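Local coordinates for glutathione S-transferase omega-like 2 (Saccharomyces cerevisiae, PDB 5LKB), which uses glutathione as a '1-Cys' thiol transferase and dehydroascorbate reductase, and as a Xi-class glutathione transferase reacts with glutathionyl-(hydro)quinones, at residues A[13-18]-A[219-224]; A[226-231]-A[348-353]. All blocks are in the same frame, centred on the assembly; numbering follows the deposited sequence. Where two conformers were deposited one is given.

Contact 1: A[13-18]-A[219-224]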
loop_
_atom_site.group_PDB
_atom_site.type_symbol
_atom_site.label_atom_id
_atom_site.label_comp_id
_atom_site.label_asym_id
_atom_site.label_seq_id
_atom_site.Cartn_x
_atom_site.Cartn_y
_atom_site.Cartn_z
ATOM N N PHE A 13 -19.800 5.178 -3.458
ATOM C CA PHE A 13 -19.654 6.555 -3.005
ATOM C C PHE A 13 -20.227 7.486 -4.059
ATOM O O PHE A 13 -19.825 7.434 -5.235
ATOM C CB PHE A 13 -18.176 6.886 -2.830
ATOM C CG PHE A 13 -17.909 8.353 -2.670
ATOM C CD1 PHE A 13 -18.382 9.016 -1.575
ATOM C CD2 PHE A 13 -17.190 9.032 -3.588
ATOM C CE1 PHE A 13 -18.138 10.349 -1.413
ATOM C CE2 PHE A 13 -16.968 10.389 -3.442
ATOM C CZ PHE A 13 -17.427 11.033 -2.357
ATOM N N LYS A 14 -21.189 8.328 -3.638
ATOM C CA LYS A 14 -21.893 9.258 -4.535
ATOM C C LYS A 14 -21.597 10.662 -4.019
ATOM O O LYS A 14 -22.180 11.106 -3.030
ATOM C CB LYS A 14 -23.388 8.945 -4.512
ATOM N N ARG A 15 -20.637 11.332 -4.650
ATOM C CA ARG A 15 -20.263 12.672 -4.232
ATOM C C ARG A 15 -21.480 13.592 -4.410
ATOM O O ARG A 15 -22.132 13.565 -5.455
ATOM C CB ARG A 15 -19.080 13.170 -5.056
ATOM C CG ARG A 15 -18.605 14.559 -4.721
ATOM C CD ARG A 15 -17.330 14.938 -5.443
ATOM N NE ARG A 15 -16.234 14.049 -5.066
ATOM C CZ ARG A 15 -15.495 14.169 -3.995
ATOM N NH1 ARG A 15 -15.696 15.147 -3.122
ATOM N NH2 ARG A 15 -14.543 13.238 -3.773
ATOM N N GLN A 16 -21.746 14.397 -3.386
ATOM C CA GLN A 16 -22.838 15.377 -3.456
ATOM C C GLN A 16 -22.518 16.488 -4.445
ATOM O O GLN A 16 -21.365 16.871 -4.650
ATOM C CB GLN A 16 -23.048 15.980 -2.077
ATOM C CG GLN A 16 -21.991 17.013 -1.603
ATOM C CD GLN A 16 -22.253 17.542 -0.184
ATOM O OE1 GLN A 16 -22.902 16.870 0.639
ATOM N NE2 GLN A 16 -21.744 18.751 0.112
ATOM N N VAL A 17 -23.564 17.063 -5.044
ATOM C CA VAL A 17 -23.403 18.232 -5.889
ATOM C C VAL A 17 -23.232 19.438 -4.977
ATOM O O VAL A 17 -23.962 19.611 -3.984
ATOM C CB VAL A 17 -24.634 18.375 -6.803
ATOM C CG1 VAL A 17 -24.594 19.672 -7.549
ATOM C CG2 VAL A 17 -24.697 17.222 -7.829
ATOM N N SER A 18 -22.251 20.282 -5.302
ATOM C CA SER A 18 -22.037 21.494 -4.527
ATOM C C SER A 18 -23.175 22.488 -4.745
ATOM O O SER A 18 -23.645 22.688 -5.870
ATOM C CB SER A 18 -20.767 22.174 -4.980
ATOM O OG SER A 18 -19.676 21.301 -4.812
ATOM N N ILE A 219 -10.199 9.622 -12.294
ATOM C CA ILE A 219 -8.949 9.820 -11.562
ATOM C C ILE A 219 -9.226 10.685 -10.348
ATOM O O ILE A 219 -9.062 10.255 -9.206
ATOM C CB ILE A 219 -7.852 10.377 -12.494
ATOM C CG1 ILE A 219 -7.534 9.337 -13.590
ATOM C CG2 ILE A 219 -6.614 10.764 -11.709
ATOM C CD1 ILE A 219 -6.701 9.743 -14.725
ATOM N N ASN A 220 -9.629 11.944 -10.577
ATOM C CA ASN A 220 -9.863 12.850 -9.453
ATOM C C ASN A 220 -10.862 12.270 -8.471
ATOM O O ASN A 220 -10.600 12.154 -7.261
ATOM C CB ASN A 220 -10.349 14.240 -9.902
ATOM C CG ASN A 220 -9.378 14.995 -10.743
ATOM O OD1 ASN A 220 -8.132 14.939 -10.589
ATOM N ND2 ASN A 220 -9.932 15.820 -11.595
ATOM N N ASN A 221 -12.084 11.943 -8.969
ATOM C CA ASN A 221 -13.088 11.249 -8.188
ATOM C C ASN A 221 -12.925 9.730 -8.260
ATOM O O ASN A 221 -13.437 9.039 -7.384
ATOM C CB ASN A 221 -14.517 11.648 -8.638
ATOM C CG ASN A 221 -15.523 11.410 -7.570
ATOM O OD1 ASN A 221 -15.332 11.677 -6.370
ATOM N ND2 ASN A 221 -16.683 10.899 -7.981
ATOM N N GLY A 222 -12.207 9.232 -9.272
ATOM C CA GLY A 222 -12.040 7.786 -9.384
ATOM C C GLY A 222 -11.349 7.183 -8.171
ATOM O O GLY A 222 -11.759 6.137 -7.681
ATOM N N VAL A 223 -10.326 7.880 -7.650
ATOM C CA VAL A 223 -9.657 7.325 -6.456
ATOM C C VAL A 223 -10.581 7.282 -5.260
ATOM O O VAL A 223 -10.490 6.373 -4.441
ATOM C CB VAL A 223 -8.354 8.045 -6.112
ATOM C CG1 VAL A 223 -7.364 7.945 -7.264
ATOM C CG2 VAL A 223 -8.573 9.540 -5.726
ATOM N N TYR A 224 -11.553 8.223 -5.140
ATOM C CA TYR A 224 -12.485 8.245 -4.023
ATOM C C TYR A 224 -13.580 7.188 -4.171
ATOM O O TYR A 224 -13.922 6.520 -3.200
ATOM C CB TYR A 224 -13.148 9.613 -3.922
ATOM C CG TYR A 224 -12.255 10.670 -3.309
ATOM C CD1 TYR A 224 -12.162 10.801 -1.954
ATOM C CD2 TYR A 224 -11.589 11.566 -4.089
ATOM C CE1 TYR A 224 -11.374 11.780 -1.357
ATOM C CE2 TYR A 224 -10.745 12.551 -3.513
ATOM C CZ TYR A 224 -10.697 12.683 -2.131
ATOM O OH TYR A 224 -9.919 13.677 -1.501
HETATM O O HOH W 1 -19.133 9.884 -6.705
#
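Phe13 and Arg15, in the irregular, extended loop 13-18, face Tyr224 and Asn221 where 219-224 spans the break between helix 205-220 and helix 222-227. Phe13 CA lies 7.4 Å from Tyr224 CA and Arg15 CA 8.3 Å from Asn221 CA, an interval filled by side chains and one water. With CG trans to its own nitrogen (chi1 180°) and a bend at chi3, Arg15 carries its guanidinium edge to the amide of Asn221. Its NE donates to Asn221 OD1 at 2.9 Å from above the carbonyl plane, and its NH2 reaches the same oxygen at 3.1 Å, a side-on grip that restrains the guanidinium's rotation. Arg15 NH2 also sits over one face of the Tyr224 ring in a cation-pi contact: Arg15 CZ lies 4.9 Å from the Tyr224 ring centroid, the planes 81° apart. Asparagine suits its place by offering both polarities: while OD1 accepts, ND2 donates to a water that joins Phe13 O and Arg15 N. Phe13 packs CE2 against Tyr224 CB at 3.9 Å. Arg15 binds glutathione, consistent with its being oriented by the helical domain. Trp48 of helix 47-58 and Tyr216 of helix 205-220 also touch Arg15, while helix 285-304 packs against Tyr224, whose hydroxyl bonds to Tyr346 in helix 339-349.

Contact 2: A[226-231]-A[348-353]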
loop_
_atom_site.group_PDB
_atom_site.type_symbol
_atom_site.label_atom_id
_atom_site.label_comp_id
_atom_site.label_asym_id
_atom_site.label_seq_id
_atom_site.Cartn_x
_atom_site.Cartn_y
_atom_site.Cartn_z
ATOM N N THR A 226 -13.077 4.447 -5.591
ATOM C CA THR A 226 -12.328 3.232 -5.256
ATOM C C THR A 226 -12.154 3.094 -3.747
ATOM O O THR A 226 -12.493 2.058 -3.185
ATOM C CB THR A 226 -10.973 3.260 -5.961
ATOM O OG1 THR A 226 -11.128 3.343 -7.370
ATOM C CG2 THR A 226 -10.178 2.020 -5.626
ATOM N N GLY A 227 -11.609 4.114 -3.079
ATOM C CA GLY A 227 -11.225 3.939 -1.691
ATOM C C GLY A 227 -12.378 3.958 -0.724
ATOM O O GLY A 227 -12.283 3.368 0.356
ATOM N N PHE A 228 -13.449 4.685 -1.074
ATOM C CA PHE A 228 -14.637 4.742 -0.248
ATOM C C PHE A 228 -15.630 3.628 -0.587
ATOM O O PHE A 228 -16.645 3.500 0.099
ATOM C CB PHE A 228 -15.327 6.097 -0.404
ATOM C CG PHE A 228 -14.650 7.288 0.257
ATOM C CD1 PHE A 228 -13.737 7.161 1.298
ATOM C CD2 PHE A 228 -15.033 8.590 -0.148
ATOM C CE1 PHE A 228 -13.218 8.271 1.930
ATOM C CE2 PHE A 228 -14.479 9.692 0.466
ATOM C CZ PHE A 228 -13.591 9.535 1.499
ATOM N N ALA A 229 -15.379 2.823 -1.621
ATOM C CA ALA A 229 -16.273 1.676 -1.841
ATOM C C ALA A 229 -16.317 0.795 -0.611
ATOM O O ALA A 229 -15.289 0.536 0.048
ATOM C CB ALA A 229 -15.865 0.939 -3.078
ATOM N N GLU A 230 -17.537 0.341 -0.258
ATOM C CA GLU A 230 -17.713 -0.597 0.841
ATOM C C GLU A 230 -18.149 -1.964 0.398
ATOM O O GLU A 230 -18.273 -2.839 1.253
ATOM C CB GLU A 230 -18.657 -0.043 1.896
ATOM C CG GLU A 230 -18.157 1.331 2.394
ATOM C CD GLU A 230 -18.686 1.733 3.766
ATOM O OE1 GLU A 230 -17.925 2.310 4.571
ATOM O OE2 GLU A 230 -19.879 1.487 4.033
ATOM N N LYS A 231 -18.331 -2.182 -0.897
ATOM C CA LYS A 231 -18.475 -3.531 -1.438
ATOM C C LYS A 231 -17.330 -3.822 -2.411
ATOM O O LYS A 231 -16.960 -2.966 -3.229
ATOM C CB LYS A 231 -19.852 -3.695 -2.125
ATOM C CG LYS A 231 -21.069 -3.800 -1.181
ATOM C CD LYS A 231 -21.136 -5.110 -0.386
ATOM N N ARG A 348 -5.972 9.445 9.377
ATOM C CA ARG A 348 -6.535 9.685 10.701
ATOM C C ARG A 348 -8.021 9.968 10.683
ATOM O O ARG A 348 -8.654 9.818 11.727
ATOM C CB ARG A 348 -5.848 10.869 11.375
ATOM C CG ARG A 348 -4.329 10.780 11.502
ATOM C CD ARG A 348 -3.956 9.607 12.399
ATOM N NE ARG A 348 -2.523 9.623 12.693
ATOM C CZ ARG A 348 -1.932 10.401 13.587
ATOM N NH1 ARG A 348 -2.667 11.230 14.360
ATOM N NH2 ARG A 348 -0.617 10.410 13.686
ATOM N N SER A 349 -8.606 10.308 9.540
ATOM C CA SER A 349 -10.029 10.642 9.530
ATOM C C SER A 349 -10.929 9.522 9.042
ATOM O O SER A 349 -12.097 9.492 9.419
ATOM C CB SER A 349 -10.292 11.858 8.641
ATOM O OG SER A 349 -9.483 12.970 8.966
ATOM N N HIS A 350 -10.425 8.540 8.310
ATOM C CA HIS A 350 -11.269 7.551 7.656
ATOM C C HIS A 350 -11.233 6.262 8.468
ATOM O O HIS A 350 -10.545 5.290 8.135
ATOM C CB HIS A 350 -10.841 7.306 6.225
ATOM C CG HIS A 350 -10.974 8.498 5.387
ATOM N ND1 HIS A 350 -10.194 8.751 4.294
ATOM C CD2 HIS A 350 -11.840 9.536 5.488
ATOM C CE1 HIS A 350 -10.558 9.893 3.752
ATOM N NE2 HIS A 350 -11.559 10.388 4.461
ATOM N N THR A 351 -12.043 6.234 9.532
ATOM C CA THR A 351 -12.055 5.115 10.475
ATOM C C THR A 351 -12.503 3.810 9.862
ATOM O O THR A 351 -12.120 2.748 10.372
ATOM C CB THR A 351 -13.035 5.449 11.621
ATOM O OG1 THR A 351 -12.791 6.791 12.069
ATOM C CG2 THR A 351 -12.845 4.492 12.769
ATOM N N ARG A 352 -13.334 3.842 8.825
ATOM C CA ARG A 352 -13.787 2.606 8.199
ATOM C C ARG A 352 -12.783 2.033 7.218
ATOM O O ARG A 352 -12.972 0.911 6.722
ATOM C CB ARG A 352 -15.130 2.794 7.519
ATOM C CG ARG A 352 -16.236 3.203 8.507
ATOM C CD ARG A 352 -17.622 2.807 7.968
ATOM N NE ARG A 352 -17.974 3.643 6.840
ATOM C CZ ARG A 352 -18.365 4.915 6.951
ATOM N NH1 ARG A 352 -18.449 5.481 8.150
ATOM N NH2 ARG A 352 -18.674 5.637 5.868
ATOM N N ILE A 353 -11.688 2.744 6.989
ATOM C CA ILE A 353 -10.553 2.255 6.222
ATOM C C ILE A 353 -9.384 1.902 7.131
ATOM O O ILE A 353 -8.758 0.851 6.981
ATOM C CB ILE A 353 -10.141 3.307 5.169
ATOM C CG1 ILE A 353 -11.206 3.480 4.094
ATOM C CG2 ILE A 353 -8.811 2.891 4.495
ATOM C CD1 ILE A 353 -10.978 4.707 3.248
#
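Glu230 OE1 takes a hydrogen bond from Arg352 NE at 2.6 Å, nearly straight at 168°, in a short salt bridge between two surface turns. The oxygen offers its syn lone pair and lies in the guanidinium plane, yet the carboxylate and guanidinium planes stand 88° apart, so the acid meets arginine through one oxygen rather than as a flat two-pronged pair. A bend at chi3 (-71°) in Arg352 turns NE toward the acid, and Arg352 CD follows it to 3.4 Å from Glu230 OE1. Long charged chains suit this outer side of the contact, where Leu356 of the second subunit packs on Glu230.

Further in, the contact becomes aromatic and apolar. Phe228 drives its ring edge onto a face of His350 in a T-shaped pair, with centroids 5.0 Å apart and Phe228 CE1 3.6 Å from His350 CE1. Bonds from ND1 to His304 and NE2 to a bound glycerol restrain the turn of the imidazole. Ile353 reaches in with CD1, which touches Gly227 O at 3.4 Å; Ile353 CD1 also meets the edge of the Phe228 ring, 4.2 Å from Phe228 CD1. Together these residues tie the turn after helix 222-227 to the turn after helix 339-349, joining parts of the helical C-terminal domain, characteristic of glutathione transferases, that are more than a hundred residues apart in sequence.

Contact 1 and contact 2 lie with centres about 13 Å apart on the same side of the chain's centre, and come in series: 13-18 pairs with 219-224, then 226-231 with 348-353. Helix 222-227 serves both. Contact 1 brings the N-terminal loop preceding strand 38-42 to the helical domain, whereas contact 2 is internal to that domain. They meet directly where Phe13 CD1 packs on Phe228 CD2 at 3.7 Å, within an aromatic group that includes Tyr224 and Phe305. Contact 1 contains the glutathione-binding Arg15, and its Tyr224 side chain is about 6 Å from that of the nucleophile Cys46, so the aromatic packing connects the turn after helix 339-349 with the surroundings of the active site.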